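Local coordinates for dipicolinate synthase subunit A (Bacillus halodurans, PDB 3D4O), which probably serves as the Rossmann-type, NAD(P)-binding oxidoreductase subunit of the enzyme that makes dipicolinate for the bacterial spore, at residues S67-A72 with T107-C112; E89-T94 with T116-V121; I218-A223 with I241-K246; A61-I66 with V99-I104; V121-R126 with D283-L288. All blocks are in the same frame, centred on the assembly; numbering follows the deposited sequence.

Interaction 1 (S67-A72 with T107-C112)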
# COMPACT_ATOMS: atom_id res chain seq x y z
N SER C 67 17.08 -13.85 -6.04
CA SER C 67 17.09 -14.74 -4.85
C SER C 67 18.10 -15.88 -4.95
O SER C 67 18.36 -16.56 -3.97
CB SER C 67 15.70 -15.35 -4.64
OG SER C 67 15.24 -16.01 -5.82
N GLY C 68 18.69 -16.06 -6.12
CA GLY C 68 19.63 -17.16 -6.34
C GLY C 68 18.91 -18.50 -6.39
O GLY C 68 17.99 -18.70 -7.19
N THR C 69 19.38 -19.43 -5.56
CA THR C 69 18.73 -20.75 -5.38
C THR C 69 18.43 -20.90 -3.90
O THR C 69 18.80 -20.05 -3.10
CB THR C 69 19.63 -21.96 -5.76
OG1 THR C 69 20.72 -22.06 -4.84
CG2 THR C 69 20.17 -21.86 -7.16
N ASN C 70 17.74 -21.96 -3.52
CA ASN C 70 17.57 -22.21 -2.08
C ASN C 70 18.68 -23.14 -1.68
O ASN C 70 19.54 -23.48 -2.51
CB ASN C 70 16.19 -22.75 -1.68
CG ASN C 70 15.92 -24.17 -2.13
OD1 ASN C 70 16.74 -24.84 -2.76
ND2 ASN C 70 14.74 -24.64 -1.80
N GLU C 71 18.65 -23.62 -0.45
CA GLU C 71 19.75 -24.46 0.07
C GLU C 71 19.84 -25.80 -0.60
O GLU C 71 20.81 -26.53 -0.41
CB GLU C 71 19.66 -24.63 1.58
CG GLU C 71 19.87 -23.31 2.34
CD GLU C 71 21.25 -22.69 2.11
OE1 GLU C 71 22.12 -23.37 1.52
OE2 GLU C 71 21.47 -21.52 2.52
N ALA C 72 18.83 -26.12 -1.41
CA ALA C 72 18.78 -27.41 -2.12
C ALA C 72 19.07 -27.22 -3.60
O ALA C 72 19.04 -28.16 -4.38
CB ALA C 72 17.42 -28.06 -1.92
N THR C 107 24.79 -20.52 1.30
CA THR C 107 25.84 -21.49 1.57
C THR C 107 25.90 -22.53 0.46
O THR C 107 26.98 -22.86 -0.05
CB THR C 107 25.67 -22.14 2.96
OG1 THR C 107 24.37 -22.72 3.05
CG2 THR C 107 25.79 -21.08 4.07
N TYR C 108 24.73 -23.00 0.05
CA TYR C 108 24.65 -24.03 -1.00
C TYR C 108 25.25 -23.54 -2.29
O TYR C 108 26.06 -24.21 -2.92
CB TYR C 108 23.21 -24.41 -1.34
CG TYR C 108 23.08 -25.32 -2.55
CD1 TYR C 108 22.95 -24.81 -3.84
CD2 TYR C 108 23.07 -26.70 -2.41
CE1 TYR C 108 22.83 -25.66 -4.95
CE2 TYR C 108 22.96 -27.54 -3.50
CZ TYR C 108 22.83 -27.02 -4.76
OH TYR C 108 22.72 -27.89 -5.83
N LEU C 109 24.79 -22.36 -2.68
CA LEU C 109 25.23 -21.78 -3.95
C LEU C 109 26.71 -21.47 -3.88
O LEU C 109 27.47 -21.76 -4.81
CB LEU C 109 24.39 -20.54 -4.32
CG LEU C 109 24.65 -20.00 -5.73
CD1 LEU C 109 24.46 -21.15 -6.73
CD2 LEU C 109 23.77 -18.80 -6.04
N ASN C 110 27.12 -20.91 -2.74
CA ASN C 110 28.53 -20.53 -2.52
C ASN C 110 29.44 -21.76 -2.56
O ASN C 110 30.60 -21.69 -2.97
CB ASN C 110 28.75 -19.82 -1.19
CG ASN C 110 28.21 -18.41 -1.17
OD1 ASN C 110 27.89 -17.88 -0.10
ND2 ASN C 110 28.09 -17.79 -2.35
N GLN C 111 28.88 -22.88 -2.13
CA GLN C 111 29.61 -24.15 -2.08
C GLN C 111 29.76 -24.74 -3.46
O GLN C 111 30.76 -25.41 -3.75
CB GLN C 111 28.91 -25.16 -1.16
N CYS C 112 28.78 -24.50 -4.32
CA CYS C 112 28.84 -25.06 -5.68
C CYS C 112 29.94 -24.39 -6.44
O CYS C 112 30.74 -25.01 -7.12
CB CYS C 112 27.55 -24.81 -6.48
SG CYS C 112 26.12 -25.80 -6.00
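Glu71 and Tyr108 carry a loop-to-helix contact: the loop after strand 61-63 is fastened to the first turn of helix 107-116 by one carboxylate and one ring. Glu71 bends at chi2 (-62°), which carries its carboxylate back to the helix. Glu71 OE1 takes two bonds there, one from Thr107 OG1 at 2.8 Å and one from Tyr108 N at 3.0 Å. The amide comes in on the syn lone pair of OE1, whereas the hydroxyl approaches from above the carboxylate plane. The amino end of the helix probably favours this negative charge.

With CG anti to the backbone N (chi1 172°), the Tyr108 ring stands against the loop backbone. Ala72 C lies over one face, 3.9 Å above the plane and offset toward the rim, and Glu71 O approaches Tyr108 CD2 obliquely at 3.0 Å. Thr69 OG1 lies 3.7 Å from Tyr108 CD1 while donating to Asn70 O, and Asn70 OD1 accepts from Ala72 N in an Asx turn. Beyond the contact, Tyr108 OH bonds to Leu86 O. Shortening Tyr108 to an alanine would probably uncover the Glu71-Ala72 backbone and leave Leu86 O without its hydroxyl mate.

The arrangement belongs to the carboxyl edge of the Rossmann-like N-terminal domain, where a loop following one strand meets the amino end of the helix following its neighbour.

Interaction 2 (E89-T94 with T116-V121); sequences EMIEKT and TNRTLV
Glu92 and Thr116 mark the closest backbone approach, their CA atoms 5.6 Å apart, where the carboxyl end of helix 107-116 comes up to the last part of helix 88-92. The chain then leaves helix 107-116 through a Schellman motif, Asn117 taking positive phi, and Arg118 leads on toward strand 119-122.

Arg118 turns its side chain back at chi2 (-68°), so that it runs past Thr94 in the opposite direction and grips it side-on with two nitrogens. Arg118 NH2 donates to Thr94 O at 3.0 Å in a nearly straight bond (166°); the oxygen lies in the guanidinium plane, although the nitrogen sits well above the plane of the carbonyl. Arg118 NE donates to Thr94 OG1, also at 3.0 Å, with the hydroxyl tilted out of the guanidinium plane. Thr94 OG1 in turn donates to Ile91 O at 2.5 Å, an oxygen that also accepts from Thr94 N. Thr94 is thus held at both its hydroxyl and its carbonyl, and its links to Ile91 O tie the arginine indirectly to the helix.

Next to these bonds, Ile91 CG2 touches both partners, 3.4 Å from Thr116 OG1 and 3.7 Å from Arg118 CG. Thr116 OG1 itself bonds to Cys112 O, one turn back in its helix.

Met113 of helix 107-116 packs on both Ile91 and Arg118, while strand 119-122 continues as an edge strand of its sheet within this chain, hydrogen-bonded to strand 99-102.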
# COMPACT_ATOMS: atom_id res chain seq x y z
N GLU C 89 26.96 -30.66 -10.99
CA GLU C 89 27.26 -31.43 -12.18
C GLU C 89 27.04 -30.57 -13.39
O GLU C 89 27.82 -30.60 -14.33
CB GLU C 89 26.39 -32.70 -12.27
N MSE C 90 26.00 -29.76 -13.34
CA MSE C 90 25.66 -28.88 -14.46
C MSE C 90 26.72 -27.81 -14.62
O MSE C 90 27.19 -27.53 -15.70
CB MSE C 90 24.30 -28.22 -14.22
CG MSE C 90 23.15 -29.19 -14.30
SE MSE C 90 21.43 -28.50 -13.67
CE MSE C 90 20.52 -30.26 -13.76
N ILE C 91 27.11 -27.25 -13.49
CA ILE C 91 28.04 -26.10 -13.46
C ILE C 91 29.44 -26.44 -13.95
O ILE C 91 30.11 -25.60 -14.56
CB ILE C 91 28.01 -25.43 -12.08
CG1 ILE C 91 26.61 -24.83 -11.89
CG2 ILE C 91 29.03 -24.30 -11.95
CD1 ILE C 91 26.33 -24.29 -10.52
N GLU C 92 29.85 -27.70 -13.75
CA GLU C 92 31.20 -28.17 -14.12
C GLU C 92 31.29 -28.45 -15.61
O GLU C 92 32.39 -28.62 -16.16
CB GLU C 92 31.57 -29.46 -13.37
CG GLU C 92 31.10 -30.72 -14.10
CD GLU C 92 31.11 -31.93 -13.24
OE1 GLU C 92 31.66 -31.85 -12.12
OE2 GLU C 92 30.55 -32.95 -13.70
N LYS C 93 30.12 -28.58 -16.23
CA LYS C 93 30.05 -28.80 -17.67
C LYS C 93 30.27 -27.49 -18.39
O LYS C 93 30.53 -27.49 -19.58
CB LYS C 93 28.73 -29.42 -18.15
CG LYS C 93 28.74 -30.95 -18.30
CD LYS C 93 28.13 -31.69 -17.13
CE LYS C 93 26.62 -31.46 -17.06
NZ LYS C 93 25.94 -32.10 -15.88
N THR C 94 30.18 -26.38 -17.67
CA THR C 94 30.34 -25.06 -18.30
C THR C 94 31.81 -24.80 -18.64
O THR C 94 32.70 -25.49 -18.15
CB THR C 94 29.76 -23.91 -17.44
OG1 THR C 94 30.51 -23.75 -16.23
CG2 THR C 94 28.27 -24.15 -17.10
N THR C 116 33.36 -25.92 -7.91
CA THR C 116 33.39 -25.99 -9.39
C THR C 116 34.36 -24.97 -9.96
O THR C 116 34.65 -24.97 -11.17
CB THR C 116 32.00 -25.79 -10.01
OG1 THR C 116 31.47 -24.53 -9.60
CG2 THR C 116 31.05 -26.93 -9.59
N ASN C 117 34.85 -24.14 -9.07
CA ASN C 117 35.84 -23.11 -9.41
C ASN C 117 35.31 -22.12 -10.43
O ASN C 117 36.01 -21.74 -11.38
CB ASN C 117 37.14 -23.76 -9.93
N ARG C 118 34.04 -21.75 -10.25
CA ARG C 118 33.37 -20.76 -11.12
C ARG C 118 33.13 -19.46 -10.38
O ARG C 118 32.86 -19.45 -9.17
CB ARG C 118 32.04 -21.30 -11.67
CG ARG C 118 32.20 -22.45 -12.66
CD ARG C 118 32.85 -21.97 -13.95
NE ARG C 118 33.10 -23.07 -14.88
CZ ARG C 118 34.11 -23.93 -14.75
NH1 ARG C 118 34.93 -23.84 -13.72
NH2 ARG C 118 34.28 -24.89 -15.64
N THR C 119 33.25 -18.37 -11.13
CA THR C 119 33.06 -17.03 -10.57
C THR C 119 31.59 -16.74 -10.38
O THR C 119 30.76 -17.07 -11.21
CB THR C 119 33.70 -15.95 -11.46
OG1 THR C 119 35.12 -16.13 -11.46
CG2 THR C 119 33.37 -14.55 -10.95
N LEU C 120 31.30 -16.12 -9.25
CA LEU C 120 29.95 -15.73 -8.89
C LEU C 120 29.86 -14.25 -8.60
O LEU C 120 30.61 -13.71 -7.79
CB LEU C 120 29.48 -16.49 -7.66
CG LEU C 120 28.13 -16.15 -7.06
CD1 LEU C 120 26.98 -16.54 -8.00
CD2 LEU C 120 28.01 -16.85 -5.72
N VAL C 121 28.93 -13.62 -9.31
CA VAL C 121 28.64 -12.22 -9.14
C VAL C 121 27.28 -12.04 -8.49
O VAL C 121 26.24 -12.41 -9.01
CB VAL C 121 28.70 -11.47 -10.47
CG1 VAL C 121 28.28 -10.02 -10.28
CG2 VAL C 121 30.09 -11.55 -11.05

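Interaction 3 (I218-A223 with I241-K246); sequences INTIPA and IDLASK
Asn219 and Asp242 project together from adjacent strands on one face of the sheet, as partners in a parallel bridge between strands 216-219 and 239-242. From the backbone of Asn219 outward, CB lies 3.6 Å from Asp242 OD1, and CG, anti to the backbone N (chi1 178°), carries the amide along the loop that follows the strand. Asn219 OD1 accepts from Ile221 N at 2.8 Å, closing an Asx turn. Asn219 ND2 uses its two hydrogens in different directions: one bond goes to Ile221 O at 2.9 Å and the other across to Asp242 OD1, also 2.9 Å, both acceptors lying close to the amide plane. Ala244 CB packs against Asn219 ND2 at 3.6 Å.

The Asp242 carboxylate is turned 68° from this amide. Its OD1 receives Asn219 ND2 and Ala244 N from opposite faces, the latter bond forming a second Asx turn, and its OD2 is held by Gly249 N and Thr250 OG1. Asn219 O accepts a bond from Leu243 N, and behind it Leu243 CD1 meets Ile218 CG2 at 3.7 Å.

The two strands belong to the beta-alpha-beta unit completed by helix 228-233. Paired turns at the strand ends shape the carboxyl edge of a Rossmann sheet, where Thr220 touches a glycine-rich GxGxxG-like turn; relatives bind NAD(P) at this edge, and a similar role is probable here.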
# COMPACT_ATOMS: atom_id res chain seq x y z
N ILE C 218 9.68 -2.35 10.85
CA ILE C 218 10.32 -2.88 9.65
C ILE C 218 11.74 -3.25 9.94
O ILE C 218 12.54 -2.40 10.30
CB ILE C 218 10.32 -1.83 8.50
CG1 ILE C 218 8.86 -1.40 8.25
CG2 ILE C 218 11.02 -2.42 7.29
CD1 ILE C 218 8.66 0.09 8.19
N ASN C 219 12.06 -4.54 9.85
CA ASN C 219 13.44 -4.96 10.05
C ASN C 219 14.23 -5.06 8.76
O ASN C 219 13.75 -5.64 7.78
CB ASN C 219 13.55 -6.30 10.75
CG ASN C 219 15.00 -6.73 10.90
OD1 ASN C 219 15.82 -5.98 11.43
ND2 ASN C 219 15.34 -7.89 10.37
N THR C 220 15.43 -4.48 8.77
CA THR C 220 16.39 -4.64 7.67
C THR C 220 17.67 -5.33 8.17
O THR C 220 18.52 -5.69 7.38
CB THR C 220 16.80 -3.32 6.99
OG1 THR C 220 17.60 -2.53 7.89
CG2 THR C 220 15.59 -2.53 6.54
N ILE C 221 17.82 -5.51 9.48
CA ILE C 221 19.06 -6.10 10.03
C ILE C 221 19.10 -7.63 9.85
O ILE C 221 18.17 -8.33 10.27
CB ILE C 221 19.25 -5.76 11.55
CG1 ILE C 221 19.29 -4.26 11.80
CG2 ILE C 221 20.54 -6.38 12.11
CD1 ILE C 221 19.37 -3.95 13.26
N PRO C 222 20.18 -8.16 9.26
CA PRO C 222 20.25 -9.61 9.03
C PRO C 222 20.82 -10.34 10.19
O PRO C 222 21.92 -10.87 10.15
CB PRO C 222 21.14 -9.75 7.80
CG PRO C 222 22.02 -8.56 7.86
CD PRO C 222 21.29 -7.46 8.60
N ALA C 223 20.04 -10.31 11.24
CA ALA C 223 20.37 -10.95 12.51
C ALA C 223 19.16 -10.87 13.41
O ALA C 223 18.26 -10.04 13.23
CB ALA C 223 21.59 -10.30 13.17
N ILE C 241 7.30 -6.12 9.56
CA ILE C 241 7.64 -6.43 8.17
C ILE C 241 9.15 -6.68 8.13
O ILE C 241 9.93 -5.77 8.39
CB ILE C 241 7.25 -5.29 7.20
CG1 ILE C 241 5.72 -5.09 7.14
CG2 ILE C 241 7.69 -5.61 5.78
CD1 ILE C 241 5.27 -3.90 6.23
N ASP C 242 9.53 -7.93 7.89
CA ASP C 242 10.96 -8.33 7.86
C ASP C 242 11.50 -8.43 6.44
O ASP C 242 11.14 -9.31 5.64
CB ASP C 242 11.17 -9.61 8.63
CG ASP C 242 12.60 -9.80 9.05
OD1 ASP C 242 13.50 -9.09 8.55
OD2 ASP C 242 12.83 -10.69 9.88
N LEU C 243 12.35 -7.46 6.15
CA LEU C 243 12.94 -7.29 4.85
C LEU C 243 14.29 -7.97 4.77
O LEU C 243 14.83 -8.11 3.69
CB LEU C 243 13.09 -5.79 4.51
CG LEU C 243 11.80 -5.00 4.37
CD1 LEU C 243 12.14 -3.58 3.98
CD2 LEU C 243 10.90 -5.66 3.31
N ALA C 244 14.83 -8.39 5.91
CA ALA C 244 16.14 -9.06 5.91
C ALA C 244 16.06 -10.40 5.16
O ALA C 244 15.03 -11.10 5.16
CB ALA C 244 16.67 -9.26 7.33
N SER C 245 17.15 -10.76 4.50
CA SER C 245 17.22 -12.04 3.79
C SER C 245 16.95 -13.19 4.73
O SER C 245 17.34 -13.15 5.88
CB SER C 245 18.60 -12.25 3.14
OG SER C 245 19.64 -12.33 4.11
N LYS C 246 16.26 -14.18 4.22
CA LYS C 246 15.93 -15.43 4.95
C LYS C 246 17.12 -15.86 5.77
O LYS C 246 18.23 -15.92 5.25
CB LYS C 246 15.58 -16.54 3.97

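Interaction 4 (A61-I66 with V99-I104). With EDO (1,2-ethanediol), chain M.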
# COMPACT_ATOMS: atom_id res chain seq x y z
N ALA C 61 27.51 -17.76 -19.60
CA ALA C 61 26.95 -17.21 -18.37
C ALA C 61 25.60 -17.75 -17.96
O ALA C 61 24.71 -18.00 -18.77
CB ALA C 61 26.88 -15.69 -18.46
N ILE C 62 25.48 -17.88 -16.65
CA ILE C 62 24.28 -18.36 -16.00
C ILE C 62 23.66 -17.26 -15.17
O ILE C 62 24.28 -16.74 -14.27
CB ILE C 62 24.58 -19.57 -15.12
CG1 ILE C 62 25.22 -20.67 -15.99
CG2 ILE C 62 23.31 -20.04 -14.39
CD1 ILE C 62 25.46 -21.97 -15.26
N LEU C 63 22.43 -16.90 -15.51
CA LEU C 63 21.69 -15.85 -14.83
C LEU C 63 20.59 -16.43 -13.99
O LEU C 63 19.61 -16.99 -14.48
CB LEU C 63 21.11 -14.82 -15.81
CG LEU C 63 21.98 -13.69 -16.41
CD1 LEU C 63 23.36 -14.14 -16.81
CD2 LEU C 63 21.27 -13.02 -17.60
N LEU C 64 20.80 -16.28 -12.69
CA LEU C 64 19.84 -16.72 -11.70
C LEU C 64 19.00 -15.55 -11.22
O LEU C 64 19.39 -14.38 -11.39
CB LEU C 64 20.55 -17.36 -10.51
CG LEU C 64 21.45 -18.56 -10.79
CD1 LEU C 64 21.99 -19.12 -9.51
CD2 LEU C 64 20.65 -19.62 -11.56
N PRO C 65 17.85 -15.84 -10.61
CA PRO C 65 17.07 -14.76 -10.08
C PRO C 65 17.82 -14.00 -9.00
O PRO C 65 18.88 -14.43 -8.56
CB PRO C 65 15.86 -15.47 -9.42
CG PRO C 65 15.84 -16.81 -10.01
CD PRO C 65 17.23 -17.15 -10.37
N ILE C 66 17.24 -12.90 -8.56
CA ILE C 66 17.86 -12.11 -7.51
C ILE C 66 18.04 -12.97 -6.27
O ILE C 66 19.04 -12.87 -5.56
CB ILE C 66 17.06 -10.82 -7.20
CG1 ILE C 66 17.32 -9.78 -8.30
CG2 ILE C 66 17.42 -10.25 -5.87
CD1 ILE C 66 18.77 -9.38 -8.47
N VAL C 99 30.45 -17.46 -16.08
CA VAL C 99 30.15 -16.69 -14.87
C VAL C 99 28.67 -16.82 -14.51
O VAL C 99 27.78 -16.79 -15.37
CB VAL C 99 30.52 -15.19 -15.04
CG1 VAL C 99 30.15 -14.37 -13.82
CG2 VAL C 99 32.00 -15.05 -15.36
N VAL C 100 28.45 -16.96 -13.22
CA VAL C 100 27.12 -17.07 -12.68
C VAL C 100 26.78 -15.75 -12.06
O VAL C 100 27.57 -15.19 -11.31
CB VAL C 100 27.06 -18.14 -11.59
CG1 VAL C 100 25.63 -18.26 -11.09
CG2 VAL C 100 27.58 -19.45 -12.13
N TYR C 101 25.60 -15.26 -12.40
CA TYR C 101 25.09 -13.98 -11.86
C TYR C 101 23.86 -14.17 -11.00
O TYR C 101 22.89 -14.82 -11.37
CB TYR C 101 24.72 -12.98 -13.00
CG TYR C 101 25.91 -12.44 -13.76
CD1 TYR C 101 26.39 -13.09 -14.88
CD2 TYR C 101 26.53 -11.25 -13.37
CE1 TYR C 101 27.48 -12.60 -15.59
CE2 TYR C 101 27.62 -10.75 -14.06
CZ TYR C 101 28.10 -11.43 -15.17
OH TYR C 101 29.17 -10.95 -15.88
N SER C 102 23.89 -13.57 -9.83
CA SER C 102 22.75 -13.63 -8.94
C SER C 102 22.52 -12.25 -8.30
O SER C 102 23.21 -11.27 -8.60
CB SER C 102 23.00 -14.69 -7.85
OG SER C 102 21.86 -14.92 -7.05
N GLY C 103 21.54 -12.20 -7.42
CA GLY C 103 21.27 -10.98 -6.64
C GLY C 103 22.09 -11.22 -5.38
O GLY C 103 23.08 -10.53 -5.07
N ILE C 104 21.68 -12.28 -4.70
CA ILE C 104 22.32 -12.77 -3.48
C ILE C 104 22.72 -14.20 -3.65
O ILE C 104 22.44 -14.84 -4.66
CB ILE C 104 21.41 -12.67 -2.21
CG1 ILE C 104 20.21 -13.61 -2.29
CG2 ILE C 104 20.89 -11.24 -1.98
CD1 ILE C 104 19.09 -13.26 -1.27
C1 EDO M . 19.75 -10.84 -11.96
O1 EDO M . 18.97 -11.77 -11.19
C2 EDO M . 21.07 -11.47 -12.44
O2 EDO M . 20.80 -12.74 -13.04
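Leu63 and Tyr101 run alongside one another on one face of a parallel sheet, with Leu63 CD1 3.7 Å from Tyr101 CD1. The sheet is that of the Rossmann-like N-terminal domain; strands 61-63 and 99-102 are the two strands of a beta-alpha-beta unit whose crossover holds helix 88-92, and this face is turned to helix 274-289, where Leu285, Leu288 and Leu289 pack round the tyrosine. Ala61 CB adds to this cluster at the edge of the ring. The other face carries Ile62 against Val100, and beyond the strand end Leu64 CD1 reaches Val100 CG1 at 4.1 Å.

Between the faces the strands run 16° from exactly parallel and exchange regular bonds, such as Tyr101 N to Ile62 O at 2.7 Å. Past the strands, Ile66 O accepts from Ile104 N at 2.8 Å, so the two loops remain joined. Gly103 sits so close to this oxygen that a CB there would clash. Ile66 bends at chi2 (-59°) to bring CD1 to 3.5 Å from Gly103 CA and beside the bound ethanediol. Cutting Ile66 back to an alanine would probably open a gap over Gly103 and take away the apolar wall beside the diol.

At the polar edge, Leu64 O is gripped by both hydroxyls of this 1,2-ethanediol, O1 and O2 each lying 2.7 Å from it.

Interaction 5 (V121-R126 with D283-L288)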
# COMPACT_ATOMS: atom_id res chain seq x y z
N VAL C 121 28.93 -13.62 -9.31
CA VAL C 121 28.64 -12.22 -9.14
C VAL C 121 27.28 -12.04 -8.49
O VAL C 121 26.24 -12.41 -9.01
CB VAL C 121 28.70 -11.47 -10.47
CG1 VAL C 121 28.28 -10.02 -10.28
CG2 VAL C 121 30.09 -11.55 -11.05
N LYS C 122 27.32 -11.45 -7.31
CA LYS C 122 26.14 -11.15 -6.53
C LYS C 122 25.85 -9.68 -6.74
O LYS C 122 26.47 -8.81 -6.12
CB LYS C 122 26.39 -11.44 -5.05
CG LYS C 122 26.53 -12.93 -4.72
CD LYS C 122 26.97 -13.14 -3.28
CE LYS C 122 28.49 -13.08 -3.11
NZ LYS C 122 29.18 -14.27 -3.70
N LEU C 123 24.89 -9.41 -7.62
CA LEU C 123 24.58 -8.05 -8.02
C LEU C 123 24.17 -7.16 -6.88
O LEU C 123 24.37 -5.93 -6.93
CB LEU C 123 23.50 -8.00 -9.13
CG LEU C 123 23.95 -8.64 -10.47
CD1 LEU C 123 22.82 -8.59 -11.51
CD2 LEU C 123 25.26 -8.00 -11.03
N MSE C 124 23.65 -7.76 -5.81
CA MSE C 124 23.16 -6.95 -4.68
C MSE C 124 24.29 -6.45 -3.79
O MSE C 124 24.07 -5.65 -2.89
CB MSE C 124 22.08 -7.68 -3.86
CG MSE C 124 20.78 -7.86 -4.66
SE MSE C 124 19.92 -6.11 -4.98
CE MSE C 124 19.37 -5.94 -3.15
N GLU C 125 25.50 -6.88 -4.08
CA GLU C 125 26.67 -6.39 -3.33
C GLU C 125 27.19 -5.10 -3.94
O GLU C 125 28.14 -4.51 -3.43
CB GLU C 125 27.80 -7.41 -3.29
CG GLU C 125 27.46 -8.50 -2.33
CD GLU C 125 28.52 -9.56 -2.23
OE1 GLU C 125 29.53 -9.53 -2.96
OE2 GLU C 125 28.31 -10.46 -1.41
N ARG C 126 26.62 -4.70 -5.06
CA ARG C 126 27.03 -3.45 -5.68
C ARG C 126 26.17 -2.40 -5.02
O ARG C 126 24.96 -2.39 -5.17
CB ARG C 126 26.84 -3.44 -7.19
CG ARG C 126 27.46 -4.62 -7.92
CD ARG C 126 28.01 -4.21 -9.29
NE ARG C 126 27.26 -3.08 -9.82
CZ ARG C 126 27.56 -2.42 -10.92
NH1 ARG C 126 28.63 -2.77 -11.63
NH2 ARG C 126 26.78 -1.39 -11.30
N ASP C 283 20.48 -3.42 -17.73
CA ASP C 283 21.51 -2.44 -18.09
C ASP C 283 22.89 -2.85 -17.58
O ASP C 283 23.88 -2.74 -18.29
CB ASP C 283 21.20 -1.07 -17.51
CG ASP C 283 20.09 -0.34 -18.26
OD1 ASP C 283 19.83 -0.68 -19.43
OD2 ASP C 283 19.51 0.59 -17.67
N VAL C 284 22.94 -3.30 -16.34
CA VAL C 284 24.23 -3.65 -15.74
C VAL C 284 24.74 -4.95 -16.34
O VAL C 284 25.96 -5.12 -16.62
CB VAL C 284 24.19 -3.69 -14.17
CG1 VAL C 284 23.33 -4.81 -13.65
CG2 VAL C 284 25.61 -3.84 -13.65
N LEU C 285 23.79 -5.83 -16.65
CA LEU C 285 24.13 -7.16 -17.16
C LEU C 285 24.73 -7.06 -18.56
O LEU C 285 25.69 -7.77 -18.92
CB LEU C 285 22.92 -8.12 -17.11
CG LEU C 285 22.58 -8.69 -15.72
CD1 LEU C 285 21.21 -9.40 -15.67
CD2 LEU C 285 23.70 -9.64 -15.34
N VAL C 286 24.14 -6.17 -19.36
CA VAL C 286 24.62 -5.96 -20.73
C VAL C 286 26.07 -5.53 -20.67
O VAL C 286 26.93 -6.03 -21.40
CB VAL C 286 23.78 -4.90 -21.49
CG1 VAL C 286 24.60 -4.31 -22.60
CG2 VAL C 286 22.49 -5.49 -22.03
N LYS C 287 26.36 -4.64 -19.73
CA LYS C 287 27.72 -4.09 -19.56
C LYS C 287 28.71 -5.14 -19.08
O LYS C 287 29.81 -5.25 -19.62
CB LYS C 287 27.70 -2.91 -18.59
N LEU C 288 28.29 -5.92 -18.10
CA LEU C 288 29.13 -6.94 -17.46
C LEU C 288 29.44 -8.09 -18.38
O LEU C 288 30.55 -8.62 -18.40
CB LEU C 288 28.50 -7.46 -16.16
CG LEU C 288 28.45 -6.39 -15.06
CD1 LEU C 288 27.62 -6.76 -13.81
CD2 LEU C 288 29.90 -6.04 -14.70
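Leu123 and Leu288 run antiparallel to one another, Leu123 CD2 meeting Leu288 CD1 at 3.9 Å. The second branch of the same leucine turns to a different partner: Leu123 CD1 lies 4.1 Å from Leu285 CD2, and these two side chains are nearly perpendicular. Leu123 CD1 also comes within 4.4 Å of Val284 CG1. One forked side chain therefore sits against three residues spread over little more than a turn of helix. CG anti to the carbonyl carbon (chi1 -64°) sends the fork outward from the short 3-10 segment toward that helix.

The helix is 274-289, near the carboxyl end of the chain. After the second Rossmann-type domain the polypeptide comes back to the first one, and this helix packs on the face of the N-terminal sheet that carries Tyr101. Strand 119-122, from which Leu123 follows, is an edge strand of that sheet within this chain.

Arg126 closes the other flank. Its chain, bent at chi2 and chi3, runs opposite to Val284 and spreads the guanidinium flat over the valine. Val284 CG2, anti to its own backbone N, stands 3.5 Å above the Arg126 guanidinium plane and toward its rim, nearest Arg126 NH2 at 3.6 Å. The polar end of the arginine is engaged elsewhere: Arg126 NH2 forms a salt bridge with Asp128 OD2 just inside helix 127-148, for which Arg126 occupies the N-cap position. Leu123 CD1 also lies 3.5 Å from C2 of a bound ethanediol.

In the fold
Interactions 1, 2, 4 and 5 gather round one parallel sheet. Interaction 4 pairs two of its inner strands and touches the other three: Leu64 CD1 meets Leu109 CD2 of interaction 1 at 3.9 Å, Ser102 N probably bonds to Val121 O, shared by interactions 2 and 5, at 2.7 Å, and Ser102 O does likewise with Leu123 N. Interactions 4 and 5 have centres about 9 Å apart and both border the bound ethanediol, probably from the crystallisation liquor. Interaction 3 belongs to the second Rossmann-type domain; its centre is about 22 Å from that of interaction 4, yet their nearest atoms come within about 5 Å, consistent with the carboxyl edges of both sheets facing a shared cleft.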